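Local coordinates for ferric vibriobactin ABC transporter, periplasmic ferric vibriobactin-binding protein (Vibrio cholerae, PDB 3R5T) that binds the ferric siderophore vibriobactin in the periplasm and probably hands it to an ABC transporter for uptake of iron into the cell, at residues G35-L38 with P43-A46; T17-Q22 with P87-V92; Q191-V196 with E277-L282. All coordinates share one frame; numbering follows the deposited sequence. Where two conformers were deposited one is given.

In the fold
Contacts 1 and 2 both reach the parallel five-stranded sheet 69-73, 44-49, 26-28, 89-93, 113-116, with centres 13 Å apart and nearest atoms about 5 Å apart. Contact 1 packs helix 31-39 on strand 44-49; contact 2 ties the two-stranded sheet 7-10/16-19 to the start of strand 89-93, and its span along the chain encloses contact 1. Contact 3 comes later in sequence, joining the end of helix 185-192 to helix 272-286; its centre is 25 Å from that of contact 1 and 34 Å from that of contact 2. Contacts 1 and 2 thus lie in the lobe built on the parallel sheet and contact 3 beside the mixed sheet, consistent with this family's two-lobed fold.

Contact 1: residues G35-L38 with P43-A46; sequences GTLL and PVIA
Val44 spreads its two methyl groups over the side of Leu37, with CG1 extending on to Leu38, so that one valine covers two successive residues of helix 31-39. Val44 CG1 lies 4.0 Å from Leu37 CB and 3.8 Å from Leu38 CD2, while Val44 CG2 meets Leu37 CD1 at 4.2 Å. The valine lies against both the root and one branch of Leu37, but meets Leu38 through a single terminal methyl. Each leucine side chain crosses that of Val44 at about a right angle. The CB of Leu37 points toward the strand; Leu38 starts off to the side and brings only its end close. The valine torsion explains the double contact: with chi1 at 53°, CG1 lies between the backbone N and the carbonyl carbon, where it faces Leu37 CB and Leu38 CD2, and CG2, anti to N, faces Leu37 CD1.

These residues belong to the beta-alpha-beta unit formed by strand 26-28, helix 31-39 and strand 44-49, in which Val44 opens the second strand. Backbone bonds of Pro43, just before the strand, and of Ile45 with Ile26 join it to strand 26-28. On the helix, Leu37 also touches Leu130 of helix 123-134, and Leu38 packs on Trp59. The side chain of Leu37 is about 14 Å from the bound siderophore, so the contact is not part of the binding site's lining.

All three touching residues are buried and no hydrogen bond crosses between the segments; nothing directional fixes the helix on the strand at this point, and the contact rests on the shapes of the apolar groups.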
ATOM      1  N   GLY A  35      -7.500  -2.285  -3.719  1.00 13.70           N
ATOM      2  CA  GLY A  35      -6.724  -3.508  -3.693  1.00 13.88           C
ATOM      3  C   GLY A  35      -7.038  -4.401  -2.490  1.00 14.69           C
ATOM      4  O   GLY A  35      -7.117  -5.619  -2.622  1.00 14.21           O
ATOM      5  N   THR A  36      -7.249  -3.787  -1.329  1.00 14.86           N
ATOM      6  CA  THR A  36      -7.534  -4.557  -0.131  1.00 13.13           C
ATOM      7  C   THR A  36      -8.981  -5.042  -0.102  1.00 11.26           C
ATOM      8  O   THR A  36      -9.258  -6.155   0.368  1.00 13.51           O
ATOM      9  CB  THR A  36      -7.090  -3.781   1.124  1.00 14.54           C
ATOM     10  OG1 THR A  36      -5.660  -3.646   1.073  1.00 14.97           O
ATOM     11  CG2 THR A  36      -7.467  -4.538   2.405  1.00 14.24           C
ATOM     12  N   LEU A  37      -9.896  -4.237  -0.638  1.00 13.38           N
ATOM     13  CA  LEU A  37     -11.265  -4.714  -0.820  1.00 12.41           C
ATOM     14  C   LEU A  37     -11.262  -5.970  -1.704  1.00 14.89           C
ATOM     15  O   LEU A  37     -11.918  -6.974  -1.388  1.00 16.62           O
ATOM     16  CB  LEU A  37     -12.175  -3.626  -1.403  1.00 14.13           C
ATOM     17  CG  LEU A  37     -12.497  -2.486  -0.430  1.00 14.24           C
ATOM     18  CD1 LEU A  37     -13.019  -1.288  -1.181  1.00 15.04           C
ATOM     19  CD2 LEU A  37     -13.502  -2.911   0.616  1.00 13.56           C
ATOM     20  N   LEU A  38     -10.522  -5.930  -2.808  1.00 13.21           N
ATOM     21  CA  LEU A  38     -10.413  -7.124  -3.654  1.00 14.99           C
ATOM     22  C   LEU A  38      -9.757  -8.315  -2.930  1.00 17.24           C
ATOM     23  O   LEU A  38     -10.150  -9.473  -3.126  1.00 17.35           O
ATOM     24  CB  LEU A  38      -9.649  -6.778  -4.939  1.00 17.10           C
ATOM     25  CG  LEU A  38     -10.386  -5.812  -5.877  1.00 13.40           C
ATOM     26  CD1 LEU A  38      -9.461  -5.245  -6.936  1.00 16.25           C
ATOM     27  CD2 LEU A  38     -11.592  -6.489  -6.514  1.00 15.81           C
ATOM     28  N   PRO A  43     -17.549  -7.132  -1.976  1.00 15.34           N
ATOM     29  CA  PRO A  43     -18.321  -6.821  -3.185  1.00 16.66           C
ATOM     30  C   PRO A  43     -18.172  -5.365  -3.589  1.00 18.50           C
ATOM     31  O   PRO A  43     -19.123  -4.573  -3.546  1.00 19.49           O
ATOM     32  CB  PRO A  43     -19.754  -7.138  -2.769  1.00 19.04           C
ATOM     33  CG  PRO A  43     -19.756  -6.971  -1.264  1.00 18.70           C
ATOM     34  CD  PRO A  43     -18.410  -7.399  -0.808  1.00 15.76           C
ATOM     35  N   VAL A  44     -16.946  -5.009  -3.963  1.00 15.11           N
ATOM     36  CA  VAL A  44     -16.668  -3.673  -4.474  1.00 15.35           C
ATOM     37  C   VAL A  44     -17.089  -3.626  -5.936  1.00 19.71           C
ATOM     38  O   VAL A  44     -16.669  -4.443  -6.758  1.00 23.24           O
ATOM     39  CB  VAL A  44     -15.185  -3.220  -4.252  1.00 16.19           C
ATOM     40  CG1 VAL A  44     -14.196  -4.253  -4.797  1.00 17.92           C
ATOM     41  CG2 VAL A  44     -14.968  -1.827  -4.857  1.00 16.36           C
ATOM     42  N   ILE A  45     -17.970  -2.696  -6.239  1.00 16.33           N
ATOM     43  CA  ILE A  45     -18.594  -2.699  -7.556  1.00 17.88           C
ATOM     44  C   ILE A  45     -18.128  -1.541  -8.448  1.00 16.93           C
ATOM     45  O   ILE A  45     -18.433  -1.505  -9.638  1.00 19.05           O
ATOM     46  CB  ILE A  45     -20.151  -2.834  -7.460  1.00 19.04           C
ATOM     47  CG1 ILE A  45     -20.734  -1.787  -6.512  1.00 21.66           C
ATOM     48  CG2 ILE A  45     -20.522  -4.226  -6.971  1.00 17.49           C
ATOM     49  CD1 ILE A  45     -20.770  -0.378  -7.068  1.00 22.69           C
ATOM     50  N   ALA A  46     -17.332  -0.641  -7.875  1.00 17.04           N
ATOM     51  CA  ALA A  46     -16.843   0.519  -8.607  1.00 17.96           C
ATOM     52  C   ALA A  46     -15.727   1.142  -7.796  1.00 17.38           C
ATOM     53  O   ALA A  46     -15.733   1.065  -6.568  1.00 16.32           O
ATOM     54  CB  ALA A  46     -17.975   1.534  -8.844  1.00 19.15           C
TER

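Contact 2: residues T17-Q22 with P87-V92; sequences TTIPSQ and PDLIVV
Ile19 and Leu89 approach with their side chains obliquely crossed, each pointing its CB toward the other segment, and they meet through their outermost methyls, Ile19 CD1 and Leu89 CD1, at 4.0 Å. This joins the antiparallel pair 7-10/16-19 to strand 89-93 of the parallel sheet in the N-terminal part of the binding-protein fold. The isoleucine gets there with CG1 anti to its carbonyl carbon (chi1 -52°) and an extended chi2 of 174°. Trp5 also packs against Ile19.

Beside this apolar touch, the Asp88 carboxylate faces the loop after Ile19 but stays 4.0 Å from it, measured from OD2 to Gln22 O. One water bridges the gap, donating to Gln22 O at 2.8 Å and to Asp88 OD2 at 2.7 Å; in the conformer given, it also accepts from Ser21 OG. The carboxylate has further partners beyond this contact: OD1 accepts from Arg25 N and OD2 from Lys24 N, which tether it to the chain leading into strand 26-28. CB of Gln22 points away from the segment of Asp88, and its NE2 bonds to Thr134 O.

A second water donates to Asp88 O at 2.8 Å and, in a weak bond of 3.4 Å, to Ser21 O.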
ATOM      1  N   THR A  17     -19.871   5.944  11.815  1.00 21.29           N
ATOM      2  CA  THR A  17     -20.863   5.723  10.774  1.00 23.47           C
ATOM      3  C   THR A  17     -21.648   4.480  11.108  1.00 22.39           C
ATOM      4  O   THR A  17     -21.069   3.429  11.359  1.00 20.50           O
ATOM      5  CB  THR A  17     -20.210   5.530   9.382  1.00 22.75           C
ATOM      6  OG1 THR A  17     -19.539   6.733   9.012  1.00 23.31           O
ATOM      7  CG2 THR A  17     -21.251   5.174   8.327  1.00 22.51           C
ATOM      8  N   THR A  18     -22.967   4.597  11.140  1.00 25.40           N
ATOM      9  CA  THR A  18     -23.792   3.420  11.313  1.00 26.67           C
ATOM     10  C   THR A  18     -24.067   2.783   9.965  1.00 24.90           C
ATOM     11  O   THR A  18     -24.564   3.416   9.024  1.00 26.04           O
ATOM     12  CB  THR A  18     -25.101   3.748  12.046  1.00 28.80           C
ATOM     13  OG1 THR A  18     -24.783   4.233  13.348  1.00 30.97           O
ATOM     14  CG2 THR A  18     -25.984   2.512  12.175  1.00 29.51           C
ATOM     15  N   ILE A  19     -23.686   1.521   9.859  1.00 23.06           N
ATOM     16  CA  ILE A  19     -23.962   0.746   8.669  1.00 23.50           C
ATOM     17  C   ILE A  19     -25.182  -0.120   8.946  1.00 24.86           C
ATOM     18  O   ILE A  19     -25.137  -1.052   9.748  1.00 24.45           O
ATOM     19  CB  ILE A  19     -22.737  -0.096   8.282  1.00 24.12           C
ATOM     20  CG1 ILE A  19     -21.490   0.792   8.186  1.00 24.55           C
ATOM     21  CG2 ILE A  19     -22.984  -0.828   6.989  1.00 24.19           C
ATOM     22  CD1 ILE A  19     -20.211   0.014   7.953  1.00 23.18           C
ATOM     23  N   PRO A  20     -26.302   0.219   8.310  1.00 24.66           N
ATOM     24  CA  PRO A  20     -27.614  -0.353   8.650  1.00 29.03           C
ATOM     25  C   PRO A  20     -27.745  -1.828   8.299  1.00 29.14           C
ATOM     26  O   PRO A  20     -28.419  -2.582   9.003  1.00 31.63           O
ATOM     27  CB  PRO A  20     -28.589   0.467   7.789  1.00 28.95           C
ATOM     28  CG  PRO A  20     -27.831   1.698   7.397  1.00 29.31           C
ATOM     29  CD  PRO A  20     -26.396   1.303   7.319  1.00 26.34           C
ATOM     30  N   SER A  21     -27.099  -2.229   7.212  1.00 29.27           N
ATOM     31  CA  SER A  21     -27.197  -3.589   6.697  0.61 28.65           C
ATOM     32  C   SER A  21     -25.855  -4.019   6.110  1.00 25.92           C
ATOM     33  O   SER A  21     -25.060  -3.170   5.702  1.00 26.34           O
ATOM     34  CB  SER A  21     -28.274  -3.644   5.606  0.61 31.95           C
ATOM     35  OG  SER A  21     -28.110  -2.574   4.687  0.61 33.10           O
ATOM     36  N   GLN A  22     -25.601  -5.328   6.053  1.00 25.92           N
ATOM     37  CA  GLN A  22     -24.343  -5.798   5.459  1.00 23.91           C
ATOM     38  C   GLN A  22     -24.183  -5.243   4.051  1.00 20.12           C
ATOM     39  O   GLN A  22     -25.016  -5.474   3.185  1.00 19.93           O
ATOM     40  CB  GLN A  22     -24.258  -7.322   5.397  1.00 23.07           C
ATOM     41  CG  GLN A  22     -22.915  -7.835   4.884  1.00 21.92           C
ATOM     42  CD  GLN A  22     -22.740  -9.335   5.061  1.00 25.86           C
ATOM     43  OE1 GLN A  22     -23.723 -10.070   5.173  1.00 27.65           O
ATOM     44  NE2 GLN A  22     -21.491  -9.797   5.080  1.00 25.05           N
ATOM     45  N   PRO A  87     -24.687   2.656  -4.395  1.00 20.65           N
ATOM     46  CA  PRO A  87     -23.911   1.865  -3.436  1.00 18.49           C
ATOM     47  C   PRO A  87     -24.602   1.820  -2.081  1.00 20.16           C
ATOM     48  O   PRO A  87     -25.464   2.652  -1.781  1.00 20.29           O
ATOM     49  CB  PRO A  87     -22.602   2.645  -3.338  1.00 16.89           C
ATOM     50  CG  PRO A  87     -23.008   4.068  -3.610  1.00 20.26           C
ATOM     51  CD  PRO A  87     -24.113   3.998  -4.610  1.00 21.04           C
ATOM     52  N   ASP A  88     -24.230   0.845  -1.258  1.00 20.04           N
ATOM     53  CA  ASP A  88     -24.677   0.816   0.130  1.00 20.92           C
ATOM     54  C   ASP A  88     -23.526   0.989   1.124  1.00 18.22           C
ATOM     55  O   ASP A  88     -23.715   0.902   2.340  1.00 22.65           O
ATOM     56  CB  ASP A  88     -25.496  -0.443   0.440  1.00 21.78           C
ATOM     57  CG  ASP A  88     -24.754  -1.739   0.134  1.00 19.65           C
ATOM     58  OD1 ASP A  88     -23.533  -1.707  -0.169  1.00 19.06           O
ATOM     59  OD2 ASP A  88     -25.415  -2.803   0.221  1.00 19.61           O
ATOM     60  N   LEU A  89     -22.332   1.235   0.600  1.00 15.69           N
ATOM     61  CA  LEU A  89     -21.209   1.645   1.437  1.00 16.92           C
ATOM     62  C   LEU A  89     -20.246   2.399   0.539  1.00 16.47           C
ATOM     63  O   LEU A  89     -19.913   1.920  -0.532  1.00 18.63           O
ATOM     64  CB  LEU A  89     -20.492   0.441   2.059  1.00 17.28           C
ATOM     65  CG  LEU A  89     -19.320   0.790   2.990  1.00 17.18           C
ATOM     66  CD1 LEU A  89     -19.809   1.452   4.279  1.00 21.09           C
ATOM     67  CD2 LEU A  89     -18.493  -0.445   3.322  1.00 15.38           C
ATOM     68  N   ILE A  90     -19.774   3.549   1.005  1.00 14.56           N
ATOM     69  CA  ILE A  90     -18.777   4.333   0.275  1.00 16.60           C
ATOM     70  C   ILE A  90     -17.520   4.439   1.130  1.00 17.75           C
ATOM     71  O   ILE A  90     -17.602   4.803   2.307  1.00 18.42           O
ATOM     72  CB  ILE A  90     -19.317   5.753  -0.061  1.00 17.39           C
ATOM     73  CG1 ILE A  90     -20.536   5.650  -0.977  1.00 17.85           C
ATOM     74  CG2 ILE A  90     -18.236   6.612  -0.739  1.00 18.52           C
ATOM     75  CD1 ILE A  90     -21.341   6.938  -1.087  1.00 18.98           C
ATOM     76  N   VAL A  91     -16.365   4.097   0.553  1.00 15.17           N
ATOM     77  CA  VAL A  91     -15.116   4.091   1.309  1.00 15.57           C
ATOM     78  C   VAL A  91     -14.203   5.222   0.894  1.00 15.44           C
ATOM     79  O   VAL A  91     -14.024   5.470  -0.304  1.00 15.47           O
ATOM     80  CB  VAL A  91     -14.362   2.751   1.167  1.00 15.75           C
ATOM     81  CG1 VAL A  91     -13.177   2.722   2.115  1.00 15.58           C
ATOM     82  CG2 VAL A  91     -15.309   1.580   1.436  1.00 15.75           C
ATOM     83  N   VAL A  92     -13.681   5.928   1.894  1.00 16.07           N
ATOM     84  CA  VAL A  92     -12.865   7.127   1.697  1.00 14.83           C
ATOM     85  C   VAL A  92     -11.556   6.992   2.459  1.00 13.88           C
ATOM     86  O   VAL A  92     -11.534   6.430   3.544  1.00 14.83           O
ATOM     87  CB  VAL A  92     -13.626   8.391   2.206  1.00 15.69           C
ATOM     88  CG1 VAL A  92     -12.828   9.652   1.972  1.00 16.67           C
ATOM     89  CG2 VAL A  92     -15.000   8.526   1.543  1.00 16.59           C
TER
HETATM   90  O   HOH W   1     -26.811  -3.411   2.458  1.00 24.01           O
HETATM   91  O   HOH W   2     -25.443  -0.140   4.280  1.00 29.69           O

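Contact 3: residues Q191-V196 with E277-L282; sequences QSVGVV and EIINSL
Val193 meets two residues of helix 272-286 by apolar contact, one with each methyl. Val193 CG1 and Ile279 CD1 meet end to end at 4.0 Å, whereas Val193 CG2 lies 3.9 Å from Leu282 CD1 with the two side chains set aslant. With chi1 at -64°, Val193 has CG1 anti to its carbonyl carbon, and the resulting fork straddles positions i and i+3 on the facing helix. Ile279 starts off to the side and comes near through its end; CB of Leu282 points toward the valine's segment. All three are buried, and Ile279 also packs on Trp150 and Val154 of helix 137-155.

Backbone hydrogen bonds shape the valine's side. Helix 185-192 ends in a Schellman motif, in which Gly194, at positive phi, is the C-prime residue: Gly194 N bonds to Gln191 O at 3.0 Å and Val195 N to Leu190 O. The chain then leads into Val196, whose backbone bonds to Ala165 of the mixed sheet.

On the facing helix, the side-chain bond is internal. Ser281 OG donates to Ile278 O at 2.7 Å, with a C=O...OG angle of 130°, and that carbonyl also accepts the helical bond from Leu282 N.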
ATOM      1  N   GLN A 191       9.799  -6.268   7.078  1.00 15.36           N
ATOM      2  CA  GLN A 191      10.110  -6.740   8.426  0.56 18.06           C
ATOM      3  C   GLN A 191       9.610  -8.167   8.630  1.00 18.10           C
ATOM      4  O   GLN A 191      10.269  -8.980   9.301  1.00 17.04           O
ATOM      5  CB  GLN A 191       9.449  -5.846   9.476  0.56 23.28           C
ATOM      6  CG  GLN A 191       9.979  -4.433   9.583  0.56 26.33           C
ATOM      7  CD  GLN A 191       9.067  -3.558  10.427  0.56 28.72           C
ATOM      8  OE1 GLN A 191       8.454  -4.034  11.390  0.56 29.62           O
ATOM      9  NE2 GLN A 191       8.960  -2.280  10.064  0.56 28.09           N
ATOM     10  N   SER A 192       8.431  -8.461   8.071  1.00 18.65           N
ATOM     11  CA  SER A 192       7.791  -9.766   8.278  1.00 19.57           C
ATOM     12  C   SER A 192       8.564 -10.937   7.683  1.00 18.82           C
ATOM     13  O   SER A 192       8.389 -12.074   8.128  1.00 19.09           O
ATOM     14  CB  SER A 192       6.342  -9.775   7.780  1.00 19.07           C
ATOM     15  OG  SER A 192       6.269  -9.846   6.369  1.00 18.57           O
ATOM     16  N   VAL A 193       9.411 -10.670   6.690  1.00 16.27           N
ATOM     17  CA  VAL A 193      10.278 -11.716   6.164  1.00 19.51           C
ATOM     18  C   VAL A 193      11.730 -11.576   6.621  1.00 20.52           C
ATOM     19  O   VAL A 193      12.634 -12.133   5.999  1.00 22.26           O
ATOM     20  CB  VAL A 193      10.192 -11.819   4.639  1.00 19.71           C
ATOM     21  CG1 VAL A 193       8.779 -12.245   4.229  1.00 19.06           C
ATOM     22  CG2 VAL A 193      10.581 -10.493   3.978  1.00 17.97           C
ATOM     23  N   GLY A 194      11.937 -10.813   7.691  1.00 22.14           N
ATOM     24  CA  GLY A 194      13.224 -10.773   8.370  1.00 22.23           C
ATOM     25  C   GLY A 194      14.137  -9.601   8.061  1.00 19.42           C
ATOM     26  O   GLY A 194      15.271  -9.563   8.542  1.00 21.96           O
ATOM     27  N   VAL A 195      13.667  -8.655   7.247  1.00 17.46           N
ATOM     28  CA  VAL A 195      14.458  -7.464   6.982  1.00 17.09           C
ATOM     29  C   VAL A 195      14.447  -6.559   8.204  1.00 18.24           C
ATOM     30  O   VAL A 195      13.418  -6.404   8.852  1.00 20.93           O
ATOM     31  CB  VAL A 195      13.893  -6.662   5.775  1.00 17.03           C
ATOM     32  CG1 VAL A 195      14.750  -5.433   5.522  1.00 17.10           C
ATOM     33  CG2 VAL A 195      13.846  -7.556   4.541  1.00 19.94           C
ATOM     34  N   VAL A 196      15.598  -5.968   8.510  1.00 19.68           N
ATOM     35  CA  VAL A 196      15.700  -4.995   9.589  1.00 19.98           C
ATOM     36  C   VAL A 196      15.745  -3.614   8.947  1.00 21.04           C
ATOM     37  O   VAL A 196      16.634  -3.326   8.126  1.00 18.25           O
ATOM     38  CB  VAL A 196      16.948  -5.239  10.451  1.00 20.23           C
ATOM     39  CG1 VAL A 196      17.033  -4.191  11.536  1.00 22.82           C
ATOM     40  CG2 VAL A 196      16.934  -6.664  11.040  1.00 21.91           C
ATOM     41  N   GLU A 277       3.870 -10.075  -5.098  1.00 15.04           N
ATOM     42  CA  GLU A 277       4.882  -9.830  -6.115  1.00 17.80           C
ATOM     43  C   GLU A 277       6.216  -9.492  -5.446  1.00 17.34           C
ATOM     44  O   GLU A 277       7.267  -9.992  -5.846  1.00 17.28           O
ATOM     45  CB  GLU A 277       4.462  -8.685  -7.047  1.00 19.62           C
ATOM     46  CG  GLU A 277       3.263  -9.005  -7.929  1.00 23.04           C
ATOM     47  CD  GLU A 277       3.034  -7.957  -9.014  1.00 25.28           C
ATOM     48  OE1 GLU A 277       4.024  -7.374  -9.509  1.00 27.46           O
ATOM     49  OE2 GLU A 277       1.868  -7.741  -9.389  1.00 25.64           O
ATOM     50  N   ILE A 278       6.170  -8.618  -4.449  1.00 17.41           N
ATOM     51  CA  ILE A 278       7.369  -8.205  -3.721  1.00 18.35           C
ATOM     52  C   ILE A 278       8.077  -9.371  -3.027  1.00 20.13           C
ATOM     53  O   ILE A 278       9.291  -9.524  -3.148  1.00 21.21           O
ATOM     54  CB  ILE A 278       7.052  -7.097  -2.703  1.00 17.40           C
ATOM     55  CG1 ILE A 278       6.584  -5.843  -3.435  1.00 14.46           C
ATOM     56  CG2 ILE A 278       8.263  -6.800  -1.832  1.00 20.22           C
ATOM     57  CD1 ILE A 278       5.900  -4.778  -2.561  1.00 12.80           C
ATOM     58  N   ILE A 279       7.327 -10.194  -2.303  1.00 18.29           N
ATOM     59  CA  ILE A 279       7.902 -11.353  -1.649  1.00 19.04           C
ATOM     60  C   ILE A 279       8.466 -12.324  -2.677  1.00 19.62           C
ATOM     61  O   ILE A 279       9.555 -12.871  -2.476  1.00 21.38           O
ATOM     62  CB  ILE A 279       6.856 -12.042  -0.743  1.00 17.86           C
ATOM     63  CG1 ILE A 279       6.394 -11.066   0.346  1.00 20.50           C
ATOM     64  CG2 ILE A 279       7.418 -13.311  -0.108  1.00 19.40           C
ATOM     65  CD1 ILE A 279       7.520 -10.296   1.023  1.00 21.37           C
ATOM     66  N   ASN A 280       7.753 -12.523  -3.787  1.00 22.05           N
ATOM     67  CA  ASN A 280       8.274 -13.368  -4.866  1.00 22.76           C
ATOM     68  C   ASN A 280       9.634 -12.858  -5.331  1.00 24.42           C
ATOM     69  O   ASN A 280      10.543 -13.650  -5.579  1.00 24.85           O
ATOM     70  CB  ASN A 280       7.311 -13.429  -6.054  1.00 22.11           C
ATOM     71  CG  ASN A 280       6.118 -14.348  -5.812  1.00 22.09           C
ATOM     72  OD1 ASN A 280       6.075 -15.118  -4.846  1.00 21.91           O
ATOM     73  ND2 ASN A 280       5.131 -14.268  -6.710  1.00 23.80           N
ATOM     74  N   SER A 281       9.782 -11.540  -5.444  1.00 21.27           N
ATOM     75  CA  SER A 281      11.046 -10.973  -5.921  1.00 24.68           C
ATOM     76  C   SER A 281      12.162 -11.233  -4.916  1.00 25.73           C
ATOM     77  O   SER A 281      13.313 -11.451  -5.294  1.00 27.66           O
ATOM     78  CB  SER A 281      10.921  -9.469  -6.229  1.00 23.96           C
ATOM     79  OG  SER A 281      10.973  -8.666  -5.057  1.00 25.92           O
ATOM     80  N   LEU A 282      11.816 -11.234  -3.636  1.00 21.03           N
ATOM     81  CA  LEU A 282      12.807 -11.489  -2.600  1.00 22.48           C
ATOM     82  C   LEU A 282      13.260 -12.951  -2.626  1.00 23.34           C
ATOM     83  O   LEU A 282      14.449 -13.238  -2.456  1.00 24.86           O
ATOM     84  CB  LEU A 282      12.258 -11.109  -1.224  1.00 22.21           C
ATOM     85  CG  LEU A 282      11.924  -9.622  -1.047  1.00 20.97           C
ATOM     86  CD1 LEU A 282      11.468  -9.410   0.368  1.00 19.55           C
ATOM     87  CD2 LEU A 282      13.126  -8.737  -1.370  1.00 22.17           C
TER